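Local atomic coordinates of Lactamase_B domain-containing protein (PDB entry 7EV5), a protein that binds two zinc ions and is probably a hydrolase of the metallo-beta-lactamase fold, resembling both B3 metallo-beta-lactamases and glyoxalase II. Residues 14-19 against 38-43; 135-140 against 176-181; 77-82 against 125-130. All coordinates share one frame; numbering follows the deposited sequence. Where two conformers were deposited one is given.

Contact 1 (14-19 against 38-43)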
loop_
_atom_site.group_PDB
_atom_site.type_symbol
_atom_site.label_atom_id
_atom_site.label_comp_id
_atom_site.label_asym_id
_atom_site.label_seq_id
_atom_site.Cartn_x
_atom_site.Cartn_y
_atom_site.Cartn_z
ATOM N N ALA A 14 1.399 -4.669 -6.009
ATOM C CA ALA A 14 1.009 -3.321 -6.383
ATOM C C ALA A 14 -0.447 -3.347 -6.815
ATOM O O ALA A 14 -1.012 -4.400 -7.112
ATOM C CB ALA A 14 1.855 -2.824 -7.557
ATOM N N TYR A 15 -1.062 -2.174 -6.859
ATOM C CA TYR A 15 -2.416 -2.052 -7.383
ATOM C C TYR A 15 -2.479 -0.872 -8.330
ATOM O O TYR A 15 -1.862 0.166 -8.083
ATOM C CB TYR A 15 -3.470 -1.877 -6.267
ATOM C CG TYR A 15 -3.570 -3.117 -5.436
ATOM C CD1 TYR A 15 -4.362 -4.179 -5.841
ATOM C CD2 TYR A 15 -2.831 -3.254 -4.274
ATOM C CE1 TYR A 15 -4.424 -5.334 -5.104
ATOM C CE2 TYR A 15 -2.875 -4.419 -3.535
ATOM C CZ TYR A 15 -3.686 -5.456 -3.947
ATOM O OH TYR A 15 -3.752 -6.635 -3.223
ATOM N N VAL A 16 -3.223 -1.027 -9.418
ATOM C CA VAL A 16 -3.566 0.104 -10.266
ATOM C C VAL A 16 -5.077 0.246 -10.258
ATOM O O VAL A 16 -5.791 -0.658 -10.707
ATOM C CB VAL A 16 -3.034 -0.039 -11.698
ATOM C CG1 VAL A 16 -3.443 1.189 -12.497
ATOM C CG2 VAL A 16 -1.520 -0.192 -11.697
ATOM N N LEU A 17 -5.559 1.364 -9.719
ATOM C CA LEU A 17 -6.970 1.725 -9.732
ATOM C C LEU A 17 -7.193 2.696 -10.882
ATOM O O LEU A 17 -6.407 3.625 -11.066
ATOM C CB LEU A 17 -7.325 2.407 -8.408
ATOM C CG LEU A 17 -8.758 2.928 -8.220
ATOM C CD1 LEU A 17 -9.784 1.794 -8.157
ATOM C CD2 LEU A 17 -8.827 3.802 -6.961
ATOM N N TYR A 18 -8.248 2.481 -11.665
ATOM C CA TYR A 18 -8.463 3.298 -12.849
ATOM C C TYR A 18 -9.941 3.642 -12.981
ATOM O O TYR A 18 -10.795 3.120 -12.259
ATOM C CB TYR A 18 -7.929 2.611 -14.116
ATOM C CG TYR A 18 -8.416 1.190 -14.282
ATOM C CD1 TYR A 18 -9.659 0.928 -14.840
ATOM C CD2 TYR A 18 -7.642 0.110 -13.870
ATOM C CE1 TYR A 18 -10.121 -0.361 -14.987
ATOM C CE2 TYR A 18 -8.097 -1.182 -14.012
ATOM C CZ TYR A 18 -9.336 -1.411 -14.575
ATOM O OH TYR A 18 -9.801 -2.697 -14.727
ATOM N N ASN A 19 -10.227 4.558 -13.909
ATOM C CA ASN A 19 -11.581 4.984 -14.240
ATOM C C ASN A 19 -11.802 4.823 -15.740
ATOM O O ASN A 19 -10.899 4.430 -16.486
ATOM C CB ASN A 19 -11.880 6.415 -13.750
ATOM C CG ASN A 19 -10.991 7.481 -14.400
ATOM O OD1 ASN A 19 -10.402 7.274 -15.461
ATOM N ND2 ASN A 19 -10.915 8.647 -13.759
ATOM N N THR A 38 5.414 -0.839 -18.504
ATOM C CA THR A 38 4.983 -1.247 -19.840
ATOM C C THR A 38 3.519 -1.664 -19.858
ATOM O O THR A 38 2.830 -1.418 -20.853
ATOM C CB THR A 38 5.894 -2.327 -20.439
ATOM O OG1 THR A 38 5.883 -3.496 -19.615
ATOM C CG2 THR A 38 7.329 -1.814 -20.594
ATOM N N TRP A 39 3.012 -2.276 -18.777
ATOM C CA TRP A 39 1.584 -2.587 -18.724
ATOM C C TRP A 39 0.745 -1.319 -18.774
ATOM O O TRP A 39 -0.225 -1.230 -19.537
ATOM C CB TRP A 39 1.235 -3.406 -17.481
ATOM C CG TRP A 39 -0.238 -3.726 -17.385
ATOM C CD1 TRP A 39 -0.889 -4.726 -18.028
ATOM C CD2 TRP A 39 -1.233 -3.027 -16.623
ATOM N NE1 TRP A 39 -2.225 -4.712 -17.706
ATOM C CE2 TRP A 39 -2.462 -3.671 -16.848
ATOM C CE3 TRP A 39 -1.204 -1.918 -15.772
ATOM C CZ2 TRP A 39 -3.650 -3.251 -16.250
ATOM C CZ3 TRP A 39 -2.387 -1.503 -15.177
ATOM C CH2 TRP A 39 -3.591 -2.169 -15.419
ATOM N N LEU A 40 1.105 -0.322 -17.960
ATOM C CA LEU A 40 0.376 0.942 -17.975
ATOM C C LEU A 40 0.360 1.548 -19.372
ATOM O O LEU A 40 -0.670 2.065 -19.824
ATOM C CB LEU A 40 1.011 1.922 -16.985
ATOM C CG LEU A 40 0.821 1.594 -15.502
ATOM C CD1 LEU A 40 1.878 2.300 -14.684
ATOM C CD2 LEU A 40 -0.582 1.978 -15.045
ATOM N N LYS A 41 1.492 1.490 -20.066
ATOM C CA LYS A 41 1.577 2.071 -21.404
ATOM C C LYS A 41 0.795 1.256 -22.426
ATOM O O LYS A 41 0.130 1.827 -23.299
ATOM C CB LYS A 41 3.038 2.231 -21.813
ATOM C CG LYS A 41 3.764 3.249 -20.958
ATOM C CD LYS A 41 5.089 3.664 -21.552
ATOM C CE LYS A 41 5.606 4.928 -20.883
ATOM N NZ LYS A 41 4.844 6.142 -21.288
ATOM N N ARG A 42 0.856 -0.075 -22.345
ATOM C CA ARG A 42 0.067 -0.896 -23.260
ATOM C C ARG A 42 -1.421 -0.616 -23.103
ATOM O O ARG A 42 -2.171 -0.614 -24.088
ATOM C CB ARG A 42 0.355 -2.380 -23.030
ATOM C CG ARG A 42 1.727 -2.819 -23.504
ATOM C CD ARG A 42 1.879 -4.329 -23.531
ATOM N NE ARG A 42 1.546 -4.965 -22.257
ATOM C CZ ARG A 42 2.410 -5.159 -21.263
ATOM N NH1 ARG A 42 3.672 -4.760 -21.378
ATOM N NH2 ARG A 42 2.007 -5.759 -20.150
ATOM N N GLU A 43 -1.868 -0.386 -21.870
ATOM C CA GLU A 43 -3.269 -0.115 -21.574
ATOM C C GLU A 43 -3.639 1.342 -21.791
ATOM O O GLU A 43 -4.806 1.700 -21.601
ATOM C CB GLU A 43 -3.592 -0.537 -20.138
ATOM C CG GLU A 43 -3.390 -2.017 -19.885
ATOM C CD GLU A 43 -4.201 -2.879 -20.828
ATOM O OE1 GLU A 43 -5.425 -2.663 -20.928
ATOM O OE2 GLU A 43 -3.610 -3.772 -21.467
#

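Contact 2 (135-140 against 176-181)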
loop_
_atom_site.group_PDB
_atom_site.type_symbol
_atom_site.label_atom_id
_atom_site.label_comp_id
_atom_site.label_asym_id
_atom_site.label_seq_id
_atom_site.Cartn_x
_atom_site.Cartn_y
_atom_site.Cartn_z
ATOM N N SER A 135 2.163 3.136 8.415
ATOM C CA SER A 135 1.209 2.388 7.609
ATOM C C SER A 135 -0.119 3.132 7.554
ATOM O O SER A 135 -0.696 3.491 8.589
ATOM C CB SER A 135 0.964 1.027 8.245
ATOM O OG SER A 135 1.913 0.058 7.844
ATOM N N VAL A 136 -0.620 3.305 6.334
ATOM C CA VAL A 136 -1.929 3.891 6.117
ATOM C C VAL A 136 -2.717 2.993 5.183
ATOM O O VAL A 136 -2.169 2.183 4.428
ATOM C CB VAL A 136 -1.902 5.337 5.576
ATOM C CG1 VAL A 136 -1.160 6.265 6.535
ATOM C CG2 VAL A 136 -1.295 5.375 4.196
ATOM N N SER A 137 -4.037 3.101 5.298
ATOM C CA SER A 137 -4.975 2.370 4.449
ATOM C C SER A 137 -5.861 3.355 3.702
ATOM O O SER A 137 -6.396 4.299 4.299
ATOM C CB SER A 137 -5.834 1.425 5.283
ATOM O OG SER A 137 -5.008 0.483 5.941
ATOM N N TYR A 138 -6.015 3.133 2.404
ATOM C CA TYR A 138 -6.763 4.035 1.536
ATOM C C TYR A 138 -8.070 3.353 1.146
ATOM O O TYR A 138 -8.059 2.344 0.431
ATOM C CB TYR A 138 -5.960 4.343 0.277
ATOM C CG TYR A 138 -4.572 4.928 0.500
ATOM C CD1 TYR A 138 -4.393 6.297 0.630
ATOM C CD2 TYR A 138 -3.444 4.112 0.556
ATOM C CE1 TYR A 138 -3.142 6.847 0.806
ATOM C CE2 TYR A 138 -2.175 4.654 0.717
ATOM C CZ TYR A 138 -2.040 6.027 0.846
ATOM O OH TYR A 138 -0.801 6.590 1.013
ATOM N N TYR A 139 -9.191 3.893 1.610
ATOM C CA TYR A 139 -10.506 3.326 1.329
ATOM C C TYR A 139 -11.138 4.076 0.163
ATOM O O TYR A 139 -11.326 5.295 0.224
ATOM C CB TYR A 139 -11.385 3.424 2.573
ATOM C CG TYR A 139 -12.820 2.990 2.387
ATOM C CD1 TYR A 139 -13.131 1.738 1.885
ATOM C CD2 TYR A 139 -13.866 3.822 2.762
ATOM C CE1 TYR A 139 -14.455 1.333 1.724
ATOM C CE2 TYR A 139 -15.182 3.428 2.612
ATOM C CZ TYR A 139 -15.469 2.182 2.094
ATOM O OH TYR A 139 -16.783 1.795 1.951
ATOM N N TYR A 140 -11.452 3.342 -0.905
ATOM C CA TYR A 140 -12.103 3.883 -2.097
ATOM C C TYR A 140 -13.561 3.437 -2.062
ATOM O O TYR A 140 -13.883 2.307 -2.435
ATOM C CB TYR A 140 -11.400 3.323 -3.326
ATOM C CG TYR A 140 -11.856 3.874 -4.651
ATOM C CD1 TYR A 140 -11.807 5.237 -4.917
ATOM C CD2 TYR A 140 -12.317 3.020 -5.657
ATOM C CE1 TYR A 140 -12.199 5.738 -6.152
ATOM C CE2 TYR A 140 -12.720 3.516 -6.892
ATOM C CZ TYR A 140 -12.655 4.876 -7.125
ATOM O OH TYR A 140 -13.046 5.388 -8.345
ATOM N N ASN A 176 -10.470 -1.633 15.296
ATOM C CA ASN A 176 -11.066 -0.313 15.471
ATOM C C ASN A 176 -11.192 0.478 14.180
ATOM O O ASN A 176 -12.049 1.365 14.101
ATOM C CB ASN A 176 -10.285 0.519 16.496
ATOM C CG ASN A 176 -10.231 -0.136 17.864
ATOM O OD1 ASN A 176 -11.073 -0.961 18.203
ATOM N ND2 ASN A 176 -9.207 0.212 18.645
ATOM N N LYS A 177 -10.370 0.192 13.175
ATOM C CA LYS A 177 -10.363 0.999 11.963
ATOM C C LYS A 177 -10.705 0.232 10.696
ATOM O O LYS A 177 -11.344 0.796 9.805
ATOM C CB LYS A 177 -8.998 1.674 11.812
ATOM C CG LYS A 177 -8.663 2.559 13.017
ATOM C CD LYS A 177 -7.306 3.187 12.890
ATOM C CE LYS A 177 -7.049 4.087 14.086
ATOM N NZ LYS A 177 -5.636 4.561 14.114
ATOM N N ILE A 178 -10.299 -1.028 10.578
ATOM C CA ILE A 178 -10.516 -1.771 9.341
ATOM C C ILE A 178 -11.821 -2.551 9.364
ATOM O O ILE A 178 -12.669 -2.378 8.481
ATOM C CB ILE A 178 -9.309 -2.666 9.034
ATOM C CG1 ILE A 178 -8.130 -1.766 8.680
ATOM C CG2 ILE A 178 -9.625 -3.645 7.901
ATOM C CD1 ILE A 178 -6.914 -2.507 8.277
ATOM N N LEU A 179 -11.996 -3.410 10.363
ATOM C CA LEU A 179 -13.185 -4.256 10.396
ATOM C C LEU A 179 -14.519 -3.511 10.485
ATOM O O LEU A 179 -15.523 -4.092 10.039
ATOM C CB LEU A 179 -13.049 -5.348 11.465
ATOM C CG LEU A 179 -11.884 -6.320 11.251
ATOM C CD1 LEU A 179 -11.842 -7.361 12.357
ATOM C CD2 LEU A 179 -11.943 -6.985 9.881
ATOM N N PRO A 180 -14.624 -2.289 11.028
ATOM C CA PRO A 180 -15.921 -1.582 10.962
ATOM C C PRO A 180 -16.349 -1.166 9.558
ATOM O O PRO A 180 -17.505 -0.754 9.385
ATOM C CB PRO A 180 -15.714 -0.354 11.862
ATOM C CG PRO A 180 -14.597 -0.728 12.759
ATOM C CD PRO A 180 -13.683 -1.579 11.920
ATOM N N LEU A 181 -15.469 -1.241 8.558
ATOM C CA LEU A 181 -15.850 -0.893 7.199
ATOM C C LEU A 181 -16.856 -1.914 6.652
ATOM O O LEU A 181 -16.981 -3.019 7.184
ATOM C CB LEU A 181 -14.602 -0.847 6.319
ATOM C CG LEU A 181 -13.679 0.328 6.630
ATOM C CD1 LEU A 181 -12.353 0.181 5.907
ATOM C CD2 LEU A 181 -14.351 1.647 6.258
#

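Contact 3 (77-82 against 125-130)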
loop_
_atom_site.group_PDB
_atom_site.type_symbol
_atom_site.label_atom_id
_atom_site.label_comp_id
_atom_site.label_asym_id
_atom_site.label_seq_id
_atom_site.Cartn_x
_atom_site.Cartn_y
_atom_site.Cartn_z
ATOM N N HIS A 77 3.236 8.477 4.501
ATOM C CA HIS A 77 3.066 9.024 5.842
ATOM C C HIS A 77 4.384 9.569 6.387
ATOM O O HIS A 77 5.446 8.953 6.243
ATOM C CB HIS A 77 2.513 7.967 6.798
ATOM C CG HIS A 77 1.951 8.555 8.052
ATOM N ND1 HIS A 77 2.741 8.951 9.113
ATOM C CD2 HIS A 77 0.681 8.882 8.387
ATOM C CE1 HIS A 77 1.972 9.463 10.062
ATOM N NE2 HIS A 77 0.721 9.441 9.641
ATOM N N THR A 78 4.294 10.733 7.041
ATOM C CA THR A 78 5.480 11.416 7.559
ATOM C C THR A 78 6.290 10.548 8.518
ATOM O O THR A 78 7.514 10.716 8.619
ATOM C CB THR A 78 5.069 12.744 8.212
ATOM O OG1 THR A 78 6.230 13.571 8.374
ATOM C CG2 THR A 78 4.405 12.531 9.570
ATOM N N LYS A 79 5.652 9.609 9.220
ATOM C CA LYS A 79 6.413 8.807 10.167
ATOM C C LYS A 79 7.446 7.922 9.483
ATOM O O LYS A 79 8.392 7.477 10.143
ATOM C CB LYS A 79 5.485 7.983 11.051
ATOM C CG LYS A 79 4.824 8.792 12.155
ATOM C CD LYS A 79 3.644 8.031 12.744
ATOM C CE LYS A 79 2.895 8.858 13.780
ATOM N NZ LYS A 79 3.836 9.471 14.762
ATOM N N GLU A 80 7.298 7.664 8.181
ATOM C CA GLU A 80 8.262 6.869 7.427
ATOM C C GLU A 80 8.995 7.681 6.363
ATOM O O GLU A 80 9.594 7.104 5.455
ATOM C CB GLU A 80 7.585 5.632 6.826
ATOM C CG GLU A 80 7.193 4.623 7.901
ATOM C CD GLU A 80 6.376 3.462 7.367
ATOM O OE1 GLU A 80 6.401 3.211 6.150
ATOM O OE2 GLU A 80 5.703 2.801 8.175
ATOM N N ARG A 81 8.992 9.012 6.481
ATOM C CA ARG A 81 9.573 9.855 5.437
ATOM C C ARG A 81 11.053 9.575 5.204
ATOM O O ARG A 81 11.531 9.714 4.073
ATOM C CB ARG A 81 9.340 11.335 5.764
ATOM C CG ARG A 81 10.093 11.879 6.984
ATOM C CD ARG A 81 9.831 13.396 7.146
ATOM N NE ARG A 81 10.332 13.934 8.409
ATOM C CZ ARG A 81 11.513 14.519 8.570
ATOM N NH1 ARG A 81 12.354 14.638 7.547
ATOM N NH2 ARG A 81 11.855 14.974 9.770
ATOM N N HIS A 82 11.791 9.179 6.246
ATOM C CA HIS A 82 13.201 8.853 6.084
ATOM C C HIS A 82 13.430 7.465 5.507
ATOM O O HIS A 82 14.566 7.147 5.138
ATOM C CB HIS A 82 13.921 8.906 7.436
ATOM C CG HIS A 82 13.905 10.254 8.084
ATOM N ND1 HIS A 82 14.443 11.374 7.485
ATOM C CD2 HIS A 82 13.415 10.662 9.277
ATOM C CE1 HIS A 82 14.284 12.413 8.285
ATOM N NE2 HIS A 82 13.666 12.009 9.378
ATOM N N VAL A 125 -8.823 8.053 4.335
ATOM C CA VAL A 125 -7.492 7.642 4.766
ATOM C C VAL A 125 -7.534 7.278 6.240
ATOM O O VAL A 125 -7.979 8.074 7.077
ATOM C CB VAL A 125 -6.458 8.747 4.508
ATOM C CG1 VAL A 125 -5.105 8.330 5.031
ATOM C CG2 VAL A 125 -6.409 9.087 3.021
ATOM N N PHE A 126 -7.057 6.085 6.561
ATOM C CA PHE A 126 -6.935 5.647 7.939
ATOM C C PHE A 126 -5.469 5.420 8.258
ATOM O O PHE A 126 -4.743 4.811 7.469
ATOM C CB PHE A 126 -7.694 4.344 8.151
ATOM C CG PHE A 126 -9.173 4.455 7.900
ATOM C CD1 PHE A 126 -10.040 4.779 8.928
ATOM C CD2 PHE A 126 -9.690 4.244 6.640
ATOM C CE1 PHE A 126 -11.406 4.869 8.698
ATOM C CE2 PHE A 126 -11.056 4.339 6.397
ATOM C CZ PHE A 126 -11.909 4.656 7.433
ATOM N N HIS A 127 -5.039 5.894 9.419
ATOM C CA HIS A 127 -3.694 5.607 9.896
ATOM C C HIS A 127 -3.768 4.276 10.639
ATOM O O HIS A 127 -4.458 4.167 11.658
ATOM C CB HIS A 127 -3.175 6.752 10.773
ATOM C CG HIS A 127 -1.749 6.581 11.205
ATOM N ND1 HIS A 127 -1.296 6.979 12.444
ATOM C CD2 HIS A 127 -0.679 6.039 10.573
ATOM C CE1 HIS A 127 -0.008 6.698 12.554
ATOM N NE2 HIS A 127 0.390 6.124 11.433
ATOM N N THR A 128 -3.103 3.244 10.105
ATOM C CA THR A 128 -3.273 1.864 10.567
ATOM C C THR A 128 -1.921 1.246 10.898
ATOM O O THR A 128 -1.479 0.287 10.241
ATOM C CB THR A 128 -4.014 1.012 9.533
ATOM O OG1 THR A 128 -3.385 1.138 8.252
ATOM C CG2 THR A 128 -5.461 1.457 9.404
ATOM N N PRO A 129 -1.247 1.761 11.933
ATOM C CA PRO A 129 0.075 1.236 12.315
ATOM C C PRO A 129 0.029 -0.115 13.011
ATOM O O PRO A 129 -1.041 -0.656 13.306
ATOM C CB PRO A 129 0.611 2.322 13.259
ATOM C CG PRO A 129 -0.650 2.864 13.910
ATOM C CD PRO A 129 -1.628 2.924 12.758
ATOM N N GLY A 130 1.209 -0.662 13.294
ATOM C CA GLY A 130 1.336 -1.959 13.929
ATOM C C GLY A 130 2.326 -2.831 13.191
ATOM O O GLY A 130 3.229 -3.413 13.796
#

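Contact 1 (14-19 against 38-43)
Val16 packs its branched end against the indole of Trp39, with the side chain of Leu40 beside it. This is helix-on-sheet packing in the alpha-beta/beta-alpha sandwich of the metallo-beta-lactamase fold. Strand 12-18 belongs to the N-terminal mixed sheet, and helix 33-42 packs on its outer face. The contact is purely apolar. Val16 CG2 reaches Trp39 CZ3 at 3.8 Å, coming at the indole obliquely. The other methyl, Val16 CG1, lies in the indole plane at the ring edge. Trp39 CG stands anti to the backbone N (chi1 179°), which sends the six-membered ring toward the strand. The two side chains run past each other in opposite directions. Glu43 belongs to the same segment as Trp39, and its CG rests over one indole face, toward the rim. Neighbouring strands complete the layer: Ile5 touches both Val16 and Trp39, while Ile26 packs on Leu40. On the other face of strand 12-18, Leu17 meets Phe121 and Phe123 of the second sheet, so the strand is enclosed from two sides. Leu40 adds a second touch: its CD2 methyl lies 3.9 Å from Val16 CG1.

Contact 2 (135-140 against 176-181)
This is a buried, mainly apolar contact between a sheet and the end of a helix, in the C-terminal half of the alpha-beta/beta-alpha sandwich of the metallo-beta-lactamase fold. Strand 136-140 lies inside the second mixed sheet, between strands 121-127 and 145-149. Helix 167-178 packs on the outer face of that sheet, and the chain leaves it through a type I beta turn from Ile178 to Leu181. The turn is closed by a backbone hydrogen bond from Leu181 N to Ile178 O, 3.0 Å long. Its two end residues both touch the strand.

Leu181 makes a CH-pi contact with Tyr139. Its CD2 methyl sits 4.1 Å from the centroid of the Tyr139 ring, only 10° off the ring normal. The methyl is therefore over the middle of the face and not at its rim. Tyr139 CG is anti to the backbone N (chi1 175°), and the phenol runs alongside the leucine in the opposite direction. Phe126 of the adjacent strand touches both residues, and Pro182 also packs on Tyr139.

The second point of contact is looser. Ile178 reaches the strand with the far end of its extended side chain. Val151 and Ile197 pack against the same isoleucine. Ser137 points its CB toward the 176-181 segment. Its OG is hydrogen-bonded to Thr128 OG1, in the loop that follows strand 121-127. Across this contact the hydroxyl meets a methyl. That approach is Ile178 CD1 to Ser137 OG, at 4.2 Å.

Contact 3 (77-82 against 125-130)
His77 and His127 both hold CG anti to the backbone N (chi1 -163° and -175°), and this carries their imidazoles toward each other until they overlap. The rings form an offset stack, with centroids 4.3 Å apart and planes only 7° from parallel. His77 NE2 sits over the centre of the His127 ring. His127 NE2 lies over the His77 face but nearer its rim. Pro129 CD fills the opposite face of His127, so this ring is sandwiched. Lys79 crosses it with its aliphatic part: Lys79 CE is 3.8 Å from His127 CE1, approaching obliquely.

Hydrogen bonds help hold the rings in place. Lys79 N donates to His77 ND1 over 3.0 Å, nearly straight, with the donor tilted slightly from the imidazole plane. His127 NE2 is hydrogen-bonded to Pro133 O, and His77 NE2 has a weak bond to Thr111 O. Val136 touches both histidines.

The stack joins the end of strand 74-77 in one sheet to the end of strand 121-127 in the other. The His77 side chain is about 7 Å from that of the zinc ligand His54 and about 13 Å from a zinc ion. Zinc ligand His131 comes directly after 125-130, so the stack lies near the dinuclear zinc site of the metallo-beta-lactamase fold.

Overall arrangement
Along the chain, contact 1 closes first, contact 3 follows, and contact 2 closes last. Contact 1 lies in the N-terminal sheet and its helix 33-42. Contact 2 lies in the second sheet and helix 167-178, with its centre about 23 Å from that of contact 1. The two still meet in the middle of the sandwich, where Leu17 CD1 is 3.6 Å from Tyr140 CE2. Contact 3 bridges the sheets, about 25 Å from contact 1 and 13 Å from contact 2, centre to centre. Its strand 121-127 is the sheet neighbour of strand 136-140 of contact 2. Together they trace the layers of the sandwich, with contact 3 at the strand ends near the zinc site.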